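Local coordinates for MgGH51 (Meripilus giganteus, PDB 6ZPV), which is a fungal GH51 alpha-L-arabinofuranosidase that hydrolyses terminal alpha-L-arabinofuranosyl residues, probably by the retaining mechanism of its family, at residues S508-K513 and Q579-P584. Sequence-based numbering, arbitrary orientation.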
# COMPACT_ATOMS: atom_id res chain seq x y z
N SER A 508 -4.86 -7.27 -13.44
CA SER A 508 -5.84 -6.60 -12.60
C SER A 508 -5.52 -5.11 -12.41
O SER A 508 -6.46 -4.32 -12.33
CB SER A 508 -5.97 -7.34 -11.25
OG SER A 508 -6.56 -8.60 -11.45
N PHE A 509 -4.23 -4.76 -12.34
CA PHE A 509 -3.85 -3.34 -12.30
C PHE A 509 -4.40 -2.63 -13.52
O PHE A 509 -4.97 -1.53 -13.40
CB PHE A 509 -2.33 -3.21 -12.25
CG PHE A 509 -1.86 -1.78 -12.45
CD1 PHE A 509 -1.72 -0.93 -11.38
CD2 PHE A 509 -1.56 -1.29 -13.73
CE1 PHE A 509 -1.26 0.37 -11.58
CE2 PHE A 509 -1.09 0.00 -13.92
CZ PHE A 509 -0.97 0.82 -12.82
N PHE A 510 -4.22 -3.21 -14.71
CA PHE A 510 -4.72 -2.54 -15.91
C PHE A 510 -6.24 -2.45 -15.90
O PHE A 510 -6.75 -1.44 -16.37
CB PHE A 510 -4.17 -3.21 -17.17
CG PHE A 510 -2.69 -2.97 -17.38
CD1 PHE A 510 -2.21 -1.68 -17.54
CD2 PHE A 510 -1.78 -4.02 -17.43
CE1 PHE A 510 -0.87 -1.47 -17.75
CE2 PHE A 510 -0.46 -3.81 -17.65
CZ PHE A 510 -0.00 -2.54 -17.78
N ALA A 511 -6.95 -3.44 -15.40
CA ALA A 511 -8.42 -3.30 -15.28
C ALA A 511 -8.77 -2.15 -14.34
O ALA A 511 -9.66 -1.34 -14.63
CB ALA A 511 -9.06 -4.60 -14.85
N GLN A 512 -8.10 -2.08 -13.20
CA GLN A 512 -8.35 -0.99 -12.25
C GLN A 512 -8.07 0.36 -12.91
O GLN A 512 -8.89 1.30 -12.75
CB GLN A 512 -7.51 -1.13 -10.98
CG GLN A 512 -7.82 -2.33 -10.09
CD GLN A 512 -9.14 -2.20 -9.43
OE1 GLN A 512 -9.44 -1.15 -8.81
NE2 GLN A 512 -9.95 -3.27 -9.52
N LYS A 513 -6.95 0.49 -13.60
CA LYS A 513 -6.59 1.76 -14.27
C LYS A 513 -7.59 2.11 -15.37
O LYS A 513 -7.98 3.30 -15.49
CB LYS A 513 -5.18 1.58 -14.83
CG LYS A 513 -4.64 2.79 -15.57
CD LYS A 513 -3.21 2.58 -16.13
CE LYS A 513 -2.69 3.77 -16.90
NZ LYS A 513 -1.40 3.47 -17.57
N GLN A 579 -9.53 1.15 -26.04
CA GLN A 579 -8.44 0.57 -25.21
C GLN A 579 -8.87 -0.83 -24.86
O GLN A 579 -9.96 -1.00 -24.34
CB GLN A 579 -8.25 1.42 -23.93
CG GLN A 579 -7.95 2.88 -24.21
CD GLN A 579 -8.02 3.75 -22.98
OE1 GLN A 579 -9.02 4.54 -22.74
NE2 GLN A 579 -6.99 3.66 -22.23
N VAL A 580 -8.00 -1.81 -25.12
CA VAL A 580 -8.36 -3.24 -24.93
C VAL A 580 -7.25 -3.95 -24.16
O VAL A 580 -6.08 -3.88 -24.56
CB VAL A 580 -8.49 -3.97 -26.29
CG1 VAL A 580 -8.95 -5.40 -26.15
CG2 VAL A 580 -9.40 -3.25 -27.24
N LEU A 581 -7.64 -4.65 -23.13
CA LEU A 581 -6.81 -5.57 -22.35
C LEU A 581 -7.32 -6.99 -22.58
O LEU A 581 -8.49 -7.27 -22.22
CB LEU A 581 -6.89 -5.20 -20.88
CG LEU A 581 -6.05 -6.05 -19.93
CD1 LEU A 581 -4.58 -5.66 -20.02
CD2 LEU A 581 -6.57 -5.86 -18.50
N THR A 582 -6.52 -7.85 -23.17
CA THR A 582 -6.97 -9.22 -23.46
C THR A 582 -5.74 -10.12 -23.62
O THR A 582 -4.61 -9.63 -23.53
CB THR A 582 -7.88 -9.27 -24.69
OG1 THR A 582 -8.50 -10.55 -24.82
CG2 THR A 582 -7.18 -8.97 -25.98
N GLY A 583 -5.96 -11.39 -23.72
CA GLY A 583 -4.92 -12.38 -23.91
C GLY A 583 -5.46 -13.74 -23.50
O GLY A 583 -6.65 -13.89 -23.18
N PRO A 584 -4.58 -14.75 -23.45
CA PRO A 584 -5.01 -16.07 -23.01
C PRO A 584 -5.60 -16.00 -21.61
O PRO A 584 -5.08 -15.28 -20.75
CB PRO A 584 -3.69 -16.89 -23.06
CG PRO A 584 -2.82 -16.17 -24.07
CD PRO A 584 -3.17 -14.70 -23.88
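Leu581 holds CG anti to its backbone N (chi1 -179°), which carries CG off strand 575-582, and chi2 of 76° then sets the two methyls against helix 507-517; Phe510 has its own CG anti to the carbonyl carbon (chi1 -71°), which swings the ring past the leucine, so that CB makes the closer approach. This is helix-on-sheet packing: helix 507-517, which comes after strand 474-479, the last of the (beta/alpha)8 barrel, lies against strand 575-582 of the C-terminal antiparallel beta-sandwich. The leucine straddles Phe510 CB with its fork, Leu581 CD1 and Leu581 CD2 each 3.8 Å from that atom, and the two side chains run nearly perpendicular to each other. Leu581 CD1 also approaches the phenyl ring obliquely, 4.2 Å from Phe510 CD2. Its twin turns to the helix backbone, where Leu581 CD2 stands 4.0 Å from Ala511 N; the small side chain of Ala511 is consistent with this close approach. An alanine in place of Leu581 would remove both branches and would probably leave a gap beside Phe510 CB, with the ring less firmly held on that side. Leu514, on the same helix, also touches Leu581, and Pro599 touches Phe510, so the apolar surroundings suit a leucine and a large aromatic. On the other side of the Phe510 ring plane from Leu581 CD1, Phe509 CD2 lies over the ring, 3.9 Å from its plane and near its margin.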